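Local coordinates for type III secretion system effector protein ExoU (Pseudomonas fluorescens, PDB 4QMK) that probably acts as a patatin-like phospholipase delivered by type III secretion, with a domain that binds phosphatidylinositol 4,5-bisphosphate and brings it to the plasma membrane, at residues A[150-155]-A[249-254]; A[254-259]-A[577-582]. All coordinates share one frame; numbering follows the deposited sequence.

Contact 1 of 2, residues A[150-155]-A[249-254]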
ATOM      1  N   SER A 150     -19.199  10.393 -11.924  1.00 56.73           N
ATOM      2  CA  SER A 150     -20.287   9.402 -11.887  1.00 57.99           C
ATOM      3  C   SER A 150     -19.809   7.954 -11.665  1.00 57.33           C
ATOM      4  O   SER A 150     -20.310   7.226 -10.781  1.00 65.54           O
ATOM      5  CB  SER A 150     -21.117   9.459 -13.151  1.00 63.04           C
ATOM      6  OG  SER A 150     -21.819   8.228 -13.329  1.00 72.60           O
ATOM      7  N   GLU A 151     -18.893   7.518 -12.514  1.00 56.58           N
ATOM      8  CA  GLU A 151     -18.279   6.203 -12.401  1.00 59.01           C
ATOM      9  C   GLU A 151     -17.769   5.948 -10.959  1.00 59.60           C
ATOM     10  O   GLU A 151     -18.045   4.905 -10.348  1.00 60.80           O
ATOM     11  CB  GLU A 151     -17.109   6.105 -13.394  1.00 65.51           C
ATOM     12  CG  GLU A 151     -17.461   5.921 -14.890  1.00 71.91           C
ATOM     13  CD  GLU A 151     -17.915   7.187 -15.634  1.00 73.11           C
ATOM     14  OE1 GLU A 151     -17.519   8.301 -15.233  1.00 80.86           O
ATOM     15  OE2 GLU A 151     -18.653   7.065 -16.653  1.00 71.60           O
ATOM     16  N   LEU A 152     -17.075   6.923 -10.402  1.00 53.78           N
ATOM     17  CA  LEU A 152     -16.520   6.768  -9.081  1.00 52.96           C
ATOM     18  C   LEU A 152     -17.535   6.584  -7.987  1.00 55.15           C
ATOM     19  O   LEU A 152     -17.275   5.886  -6.982  1.00 56.21           O
ATOM     20  CB  LEU A 152     -15.659   7.970  -8.722  1.00 51.65           C
ATOM     21  CG  LEU A 152     -14.277   7.923  -9.314  1.00 53.74           C
ATOM     22  CD1 LEU A 152     -13.558   9.229  -9.041  1.00 58.42           C
ATOM     23  CD2 LEU A 152     -13.518   6.753  -8.738  1.00 54.44           C
ATOM     24  N   GLY A 153     -18.682   7.220  -8.156  1.00 52.25           N
ATOM     25  CA  GLY A 153     -19.705   7.152  -7.152  1.00 53.39           C
ATOM     26  C   GLY A 153     -20.275   5.759  -7.122  1.00 52.92           C
ATOM     27  O   GLY A 153     -20.396   5.157  -6.064  1.00 51.63           O
ATOM     28  N   LYS A 154     -20.605   5.248  -8.303  1.00 51.71           N
ATOM     29  CA  LYS A 154     -21.155   3.918  -8.399  1.00 54.80           C
ATOM     30  C   LYS A 154     -20.212   2.862  -7.815  1.00 54.60           C
ATOM     31  O   LYS A 154     -20.574   2.102  -6.904  1.00 51.92           O
ATOM     32  CB  LYS A 154     -21.472   3.598  -9.849  1.00 54.01           C
ATOM     33  CG  LYS A 154     -22.779   4.177 -10.273  1.00 59.44           C
ATOM     34  CD  LYS A 154     -22.848   4.416 -11.770  1.00 66.07           C
ATOM     35  CE  LYS A 154     -24.238   4.918 -12.141  1.00 69.30           C
ATOM     36  NZ  LYS A 154     -24.249   5.533 -13.491  1.00 76.30           N
ATOM     37  N   LEU A 155     -18.987   2.862  -8.311  1.00 53.33           N
ATOM     38  CA  LEU A 155     -18.051   1.836  -7.947  1.00 51.32           C
ATOM     39  C   LEU A 155     -17.901   1.714  -6.449  1.00 52.66           C
ATOM     40  O   LEU A 155     -18.204   0.662  -5.869  1.00 50.17           O
ATOM     41  CB  LEU A 155     -16.720   2.099  -8.605  1.00 54.82           C
ATOM     42  CG  LEU A 155     -16.659   1.807 -10.109  1.00 54.30           C
ATOM     43  CD1 LEU A 155     -15.406   2.441 -10.681  1.00 55.49           C
ATOM     44  CD2 LEU A 155     -16.660   0.324 -10.416  1.00 56.71           C
ATOM     45  N   GLY A 249     -17.344  16.044  -2.244  1.00 29.24           N
ATOM     46  CA  GLY A 249     -17.606  16.079  -3.647  1.00 29.34           C
ATOM     47  C   GLY A 249     -18.960  15.523  -3.947  1.00 31.52           C
ATOM     48  O   GLY A 249     -19.591  14.940  -3.100  1.00 29.68           O
ATOM     49  N   MET A 250     -19.399  15.717  -5.183  1.00 35.12           N
ATOM     50  CA  MET A 250     -20.643  15.159  -5.671  1.00 35.07           C
ATOM     51  C   MET A 250     -20.333  14.061  -6.684  1.00 35.32           C
ATOM     52  O   MET A 250     -19.725  14.300  -7.705  1.00 36.45           O
ATOM     53  CB  MET A 250     -21.509  16.252  -6.266  1.00 38.89           C
ATOM     54  CG  MET A 250     -22.421  16.914  -5.245  1.00 43.93           C
ATOM     55  SD  MET A 250     -23.904  15.922  -4.898  1.00 58.84           S
ATOM     56  CE  MET A 250     -24.543  16.902  -3.576  1.00 60.72           C
ATOM     57  N   PHE A 251     -20.825  12.855  -6.432  1.00 37.38           N
ATOM     58  CA  PHE A 251     -20.517  11.723  -7.244  1.00 38.35           C
ATOM     59  C   PHE A 251     -21.796  10.978  -7.483  1.00 44.66           C
ATOM     60  O   PHE A 251     -22.366  10.432  -6.544  1.00 48.93           O
ATOM     61  CB  PHE A 251     -19.546  10.837  -6.493  1.00 37.88           C
ATOM     62  CG  PHE A 251     -18.198  11.488  -6.179  1.00 36.29           C
ATOM     63  CD1 PHE A 251     -17.162  11.475  -7.105  1.00 35.62           C
ATOM     64  CD2 PHE A 251     -17.946  12.002  -4.934  1.00 35.05           C
ATOM     65  CE1 PHE A 251     -15.927  12.008  -6.808  1.00 34.43           C
ATOM     66  CE2 PHE A 251     -16.717  12.547  -4.628  1.00 35.42           C
ATOM     67  CZ  PHE A 251     -15.708  12.555  -5.565  1.00 35.00           C
ATOM     68  N   ASP A 252     -22.256  10.940  -8.734  1.00 49.32           N
ATOM     69  CA  ASP A 252     -23.462  10.204  -9.105  1.00 51.45           C
ATOM     70  C   ASP A 252     -24.696  10.681  -8.323  1.00 49.97           C
ATOM     71  O   ASP A 252     -25.540   9.868  -7.904  1.00 53.13           O
ATOM     72  CB  ASP A 252     -23.234   8.682  -8.921  1.00 57.50           C
ATOM     73  CG  ASP A 252     -24.433   7.838  -9.364  1.00 64.63           C
ATOM     74  OD1 ASP A 252     -24.947   8.066 -10.474  1.00 75.00           O
ATOM     75  OD2 ASP A 252     -24.858   6.946  -8.594  1.00 70.51           O
ATOM     76  N   GLY A 253     -24.781  11.993  -8.110  1.00 45.64           N
ATOM     77  CA  GLY A 253     -25.921  12.603  -7.428  1.00 45.08           C
ATOM     78  C   GLY A 253     -25.905  12.606  -5.905  1.00 46.53           C
ATOM     79  O   GLY A 253     -26.833  13.136  -5.285  1.00 45.17           O
ATOM     80  N   ARG A 254     -24.845  12.060  -5.290  1.00 45.35           N
ATOM     81  CA  ARG A 254     -24.743  11.998  -3.829  1.00 42.67           C
ATOM     82  C   ARG A 254     -23.413  12.634  -3.363  1.00 37.42           C
ATOM     83  O   ARG A 254     -22.377  12.365  -3.932  1.00 34.94           O
ATOM     84  CB  ARG A 254     -24.808  10.535  -3.379  1.00 45.51           C
ATOM     85  CG  ARG A 254     -26.116   9.882  -3.729  1.00 57.80           C
ATOM     86  CD  ARG A 254     -26.047   8.378  -4.005  1.00 68.91           C
ATOM     87  NE  ARG A 254     -26.032   7.543  -2.803  1.00 85.82           N
ATOM     88  CZ  ARG A 254     -27.110   6.980  -2.260  1.00 94.86           C
ATOM     89  NH1 ARG A 254     -28.324   7.153  -2.793  1.00 97.57           N
ATOM     90  NH2 ARG A 254     -26.971   6.233  -1.176  1.00 97.93           N
TER
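Asp252 swings CG anti to its own N (chi1 -177°), and Lys154 sets CG beside its N before running out as an extended chain; with these torsions the two side chains cross at about a right angle. Asp252 touches the lysine chain at two places: its OD2 sits 3.8 Å from Lys154 CG, while its OD1 is 3.6 Å from Lys154 CE. The ammonium itself stops short of a salt bridge, with NZ of Lys154 4.0 Å from OD1 of Asp252, and any attraction is probably a general electrostatic one. OD2 also has a long, weak ion pair with Arg157, about one turn further along the helix.

Asp252 and Gly253 form the two-residue loop of the β-hairpin between strands 242-251 and 254-260, a type I' turn from Phe251 to Arg254. Both bonds that pin its base are made: Phe251 N to Arg254 O at 3.0 Å, and Arg254 N back to Phe251 O at 3.2 Å. In this patatin-like part of the chain the hairpin end thus rests on helix 140-157, where Gly153 presents no side chain and its CA comes within 3.7 Å of Phe251 CB. Phe251 O gains a further partner in Arg157. Beyond that CB, Leu152 CB approaches CD1 of the Phe251 ring obliquely at 4.1 Å. Leu152 also packs on Leu169, Leu170 and Leu173 of helix 166-173 and on Leu155 of the second subunit, and Lys154 packs on Glu151 of that other chain.

Contact 2 of 2, residues A[254-259]-A[577-582]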
ATOM      1  N   ARG A 254     -24.845  12.060  -5.290  1.00 45.35           N
ATOM      2  CA  ARG A 254     -24.743  11.998  -3.829  1.00 42.67           C
ATOM      3  C   ARG A 254     -23.413  12.634  -3.363  1.00 37.42           C
ATOM      4  O   ARG A 254     -22.377  12.365  -3.932  1.00 34.94           O
ATOM      5  CB  ARG A 254     -24.808  10.535  -3.379  1.00 45.51           C
ATOM      6  CG  ARG A 254     -26.116   9.882  -3.729  1.00 57.80           C
ATOM      7  CD  ARG A 254     -26.047   8.378  -4.005  1.00 68.91           C
ATOM      8  NE  ARG A 254     -26.032   7.543  -2.803  1.00 85.82           N
ATOM      9  CZ  ARG A 254     -27.110   6.980  -2.260  1.00 94.86           C
ATOM     10  NH1 ARG A 254     -28.324   7.153  -2.793  1.00 97.57           N
ATOM     11  NH2 ARG A 254     -26.971   6.233  -1.176  1.00 97.93           N
ATOM     12  N   PRO A 255     -23.451  13.431  -2.300  1.00 32.64           N
ATOM     13  CA  PRO A 255     -22.225  13.904  -1.719  1.00 31.36           C
ATOM     14  C   PRO A 255     -21.451  12.810  -1.006  1.00 30.69           C
ATOM     15  O   PRO A 255     -22.067  11.929  -0.365  1.00 30.58           O
ATOM     16  CB  PRO A 255     -22.694  14.945  -0.692  1.00 31.54           C
ATOM     17  CG  PRO A 255     -24.060  14.490  -0.308  1.00 33.16           C
ATOM     18  CD  PRO A 255     -24.637  13.870  -1.547  1.00 33.72           C
ATOM     19  N   GLN A 256     -20.119  12.891  -1.115  1.00 28.42           N
ATOM     20  CA  GLN A 256     -19.182  11.990  -0.418  1.00 29.36           C
ATOM     21  C   GLN A 256     -18.119  12.766   0.297  1.00 25.79           C
ATOM     22  O   GLN A 256     -17.525  13.622  -0.288  1.00 23.60           O
ATOM     23  CB  GLN A 256     -18.435  11.059  -1.376  1.00 30.64           C
ATOM     24  CG  GLN A 256     -19.288  10.026  -2.040  1.00 36.11           C
ATOM     25  CD  GLN A 256     -19.455   8.720  -1.276  1.00 37.17           C
ATOM     26  OE1 GLN A 256     -19.877   7.766  -1.866  1.00 40.51           O
ATOM     27  NE2 GLN A 256     -19.069   8.661  -0.002  1.00 40.42           N
ATOM     28  N   LEU A 257     -17.892  12.441   1.558  1.00 26.28           N
ATOM     29  CA  LEU A 257     -16.787  12.993   2.286  1.00 28.33           C
ATOM     30  C   LEU A 257     -15.527  12.285   1.841  1.00 26.74           C
ATOM     31  O   LEU A 257     -15.416  11.060   1.951  1.00 25.57           O
ATOM     32  CB  LEU A 257     -16.839  12.721   3.770  1.00 32.52           C
ATOM     33  CG  LEU A 257     -17.439  13.584   4.857  1.00 37.40           C
ATOM     34  CD1 LEU A 257     -17.183  15.040   4.520  1.00 40.71           C
ATOM     35  CD2 LEU A 257     -18.892  13.330   5.137  1.00 40.96           C
ATOM     36  N   VAL A 258     -14.572  13.052   1.357  1.00 26.15           N
ATOM     37  CA  VAL A 258     -13.288  12.511   1.003  1.00 27.55           C
ATOM     38  C   VAL A 258     -12.342  12.852   2.155  1.00 27.06           C
ATOM     39  O   VAL A 258     -12.383  13.960   2.675  1.00 32.05           O
ATOM     40  CB  VAL A 258     -12.814  13.136  -0.283  1.00 29.64           C
ATOM     41  CG1 VAL A 258     -11.472  12.598  -0.698  1.00 30.87           C
ATOM     42  CG2 VAL A 258     -13.835  12.894  -1.353  1.00 34.31           C
ATOM     43  N   VAL A 259     -11.518  11.909   2.583  1.00 26.66           N
ATOM     44  CA  VAL A 259     -10.601  12.154   3.728  1.00 25.32           C
ATOM     45  C   VAL A 259      -9.214  11.546   3.519  1.00 23.64           C
ATOM     46  O   VAL A 259      -9.066  10.337   3.316  1.00 24.26           O
ATOM     47  CB  VAL A 259     -11.196  11.555   5.029  1.00 26.09           C
ATOM     48  CG1 VAL A 259     -10.267  11.768   6.218  1.00 25.72           C
ATOM     49  CG2 VAL A 259     -12.582  12.128   5.289  1.00 25.07           C
ATOM     50  N   ILE A 577     -21.647   5.615   9.359  1.00 24.41           N
ATOM     51  CA  ILE A 577     -22.281   6.916   9.291  1.00 25.23           C
ATOM     52  C   ILE A 577     -21.720   7.760   8.207  1.00 25.89           C
ATOM     53  O   ILE A 577     -22.418   8.272   7.390  1.00 27.09           O
ATOM     54  CB  ILE A 577     -22.159   7.658  10.623  1.00 24.34           C
ATOM     55  CG1 ILE A 577     -23.145   7.015  11.634  1.00 25.07           C
ATOM     56  CG2 ILE A 577     -22.519   9.120  10.466  1.00 23.81           C
ATOM     57  CD1 ILE A 577     -23.025   7.483  13.076  1.00 25.40           C
ATOM     58  N   ARG A 578     -20.426   7.849   8.171  1.00 29.72           N
ATOM     59  CA  ARG A 578     -19.732   8.738   7.231  1.00 29.10           C
ATOM     60  C   ARG A 578     -19.827   8.233   5.803  1.00 27.53           C
ATOM     61  O   ARG A 578     -19.990   8.987   4.901  1.00 29.81           O
ATOM     62  CB  ARG A 578     -18.256   8.767   7.662  1.00 31.97           C
ATOM     63  CG  ARG A 578     -17.442   9.794   6.944  1.00 38.35           C
ATOM     64  CD  ARG A 578     -16.177   9.219   6.370  1.00 41.18           C
ATOM     65  NE  ARG A 578     -15.186   8.902   7.367  1.00 44.51           N
ATOM     66  CZ  ARG A 578     -14.182   8.076   7.139  1.00 46.30           C
ATOM     67  NH1 ARG A 578     -14.034   7.521   5.953  1.00 48.25           N
ATOM     68  NH2 ARG A 578     -13.328   7.804   8.093  1.00 56.51           N
ATOM     69  N   GLU A 579     -19.780   6.930   5.635  1.00 25.74           N
ATOM     70  CA  GLU A 579     -19.632   6.298   4.347  1.00 28.06           C
ATOM     71  C   GLU A 579     -20.947   5.753   3.726  1.00 27.79           C
ATOM     72  O   GLU A 579     -21.045   5.555   2.540  1.00 26.15           O
ATOM     73  CB  GLU A 579     -18.644   5.143   4.552  1.00 32.65           C
ATOM     74  CG  GLU A 579     -17.666   4.875   3.429  1.00 41.01           C
ATOM     75  CD  GLU A 579     -16.684   6.029   3.183  1.00 41.14           C
ATOM     76  OE1 GLU A 579     -16.433   6.312   1.983  1.00 45.30           O
ATOM     77  OE2 GLU A 579     -16.224   6.661   4.159  1.00 34.36           O
ATOM     78  N   VAL A 580     -21.964   5.545   4.536  1.00 28.19           N
ATOM     79  CA  VAL A 580     -23.206   5.024   4.046  1.00 27.53           C
ATOM     80  C   VAL A 580     -24.391   5.966   4.319  1.00 26.89           C
ATOM     81  O   VAL A 580     -25.176   6.293   3.410  1.00 32.40           O
ATOM     82  CB  VAL A 580     -23.510   3.679   4.684  1.00 28.83           C
ATOM     83  CG1 VAL A 580     -24.847   3.184   4.178  1.00 30.76           C
ATOM     84  CG2 VAL A 580     -22.438   2.679   4.353  1.00 28.64           C
ATOM     85  N   ILE A 581     -24.498   6.461   5.535  1.00 24.61           N
ATOM     86  CA  ILE A 581     -25.593   7.343   5.834  1.00 22.79           C
ATOM     87  C   ILE A 581     -25.462   8.721   5.230  1.00 24.69           C
ATOM     88  O   ILE A 581     -26.396   9.189   4.545  1.00 26.57           O
ATOM     89  CB  ILE A 581     -25.816   7.434   7.303  1.00 21.17           C
ATOM     90  CG1 ILE A 581     -26.325   6.074   7.802  1.00 21.56           C
ATOM     91  CG2 ILE A 581     -26.870   8.469   7.574  1.00 21.80           C
ATOM     92  CD1 ILE A 581     -26.433   5.988   9.306  1.00 21.28           C
ATOM     93  N   TYR A 582     -24.306   9.351   5.446  1.00 25.78           N
ATOM     94  CA  TYR A 582     -24.049  10.687   4.975  1.00 27.72           C
ATOM     95  C   TYR A 582     -24.516  10.923   3.504  1.00 24.55           C
ATOM     96  O   TYR A 582     -25.336  11.757   3.267  1.00 22.37           O
ATOM     97  CB  TYR A 582     -22.592  11.043   5.167  1.00 33.71           C
ATOM     98  CG  TYR A 582     -22.246  12.415   4.611  1.00 42.46           C
ATOM     99  CD1 TYR A 582     -22.615  13.581   5.290  1.00 50.89           C
ATOM    100  CD2 TYR A 582     -21.646  12.556   3.372  1.00 46.94           C
ATOM    101  CE1 TYR A 582     -22.356  14.848   4.755  1.00 54.98           C
ATOM    102  CE2 TYR A 582     -21.389  13.819   2.833  1.00 50.39           C
ATOM    103  CZ  TYR A 582     -21.733  14.955   3.543  1.00 50.73           C
ATOM    104  OH  TYR A 582     -21.462  16.194   3.053  1.00 55.30           O
TER
HETATM  105  O   HOH W   1     -25.143   5.249   0.918  1.00 50.48           O
HETATM  106  O   HOH W   2     -19.253  10.014   2.417  1.00 42.41           O
HETATM  107  O   HOH W   3     -16.149   8.422   0.597  1.00 42.30           O
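From Tyr582 CB, CG stands anti to the backbone N (chi1 177°), and the ring goes out from the helix toward Leu257. There CD2 of Leu257 lies over the ring centre, 3.3 Å from the Tyr582 centroid and 10° off the normal, a CH-pi contact over one face. Farther along, CE2 of Tyr582 reaches Pro255 CB at 3.9 Å and has Gln256 N at the edge of the ring; at the tip, OH of Tyr582 is 4.1 Å from Pro255 CB. The ring thereby joins strand 254-260, an edge strand of the mixed patatin-like sheet, to helix 555-585 of the C-terminal part; the axes of 254-259 and 577-582 run nearly antiparallel (173°), 8.2 Å apart at closest approach.

No direct hydrogen bond crosses; water does the polar work. The helix has a wider pi-type turn in which Tyr582 N bonds to Ile577 O, and Arg578 O receives a water at 2.8 Å that also accepts from Leu257 N. A second water donates to Leu257 O and, at 2.5 Å, to Glu579 OE1. Arg578 NH1 comes to Glu579 OE2 nearly along its C-O axis in a salt bridge, but the bond is bent and the oxygen lies 28° out of the guanidinium plane. The amide of Gln256 has its OE1 bonded to Arg157.

Contacts 1 and 2 lie in series on one β-hairpin, their centres about 11 Å apart, with Arg254 common to both. Strand pairing joins them through a probable hydrogen bond, Gly249 O to Gln256 N at 2.9 Å, and CD2 of Phe251 packs on Gln256 CB at 3.7 Å. Arg157 is a further tie, a single side chain reaching both contacts. The hairpin is thus flanked by helix 140-157 at its turn and helix 555-585 along its outer strand. Its inner strand, 242-251, runs beside strand 99-103, whose end leads into a GxSxG pattern consistent with the nucleophile elbow of patatin-like phospholipases.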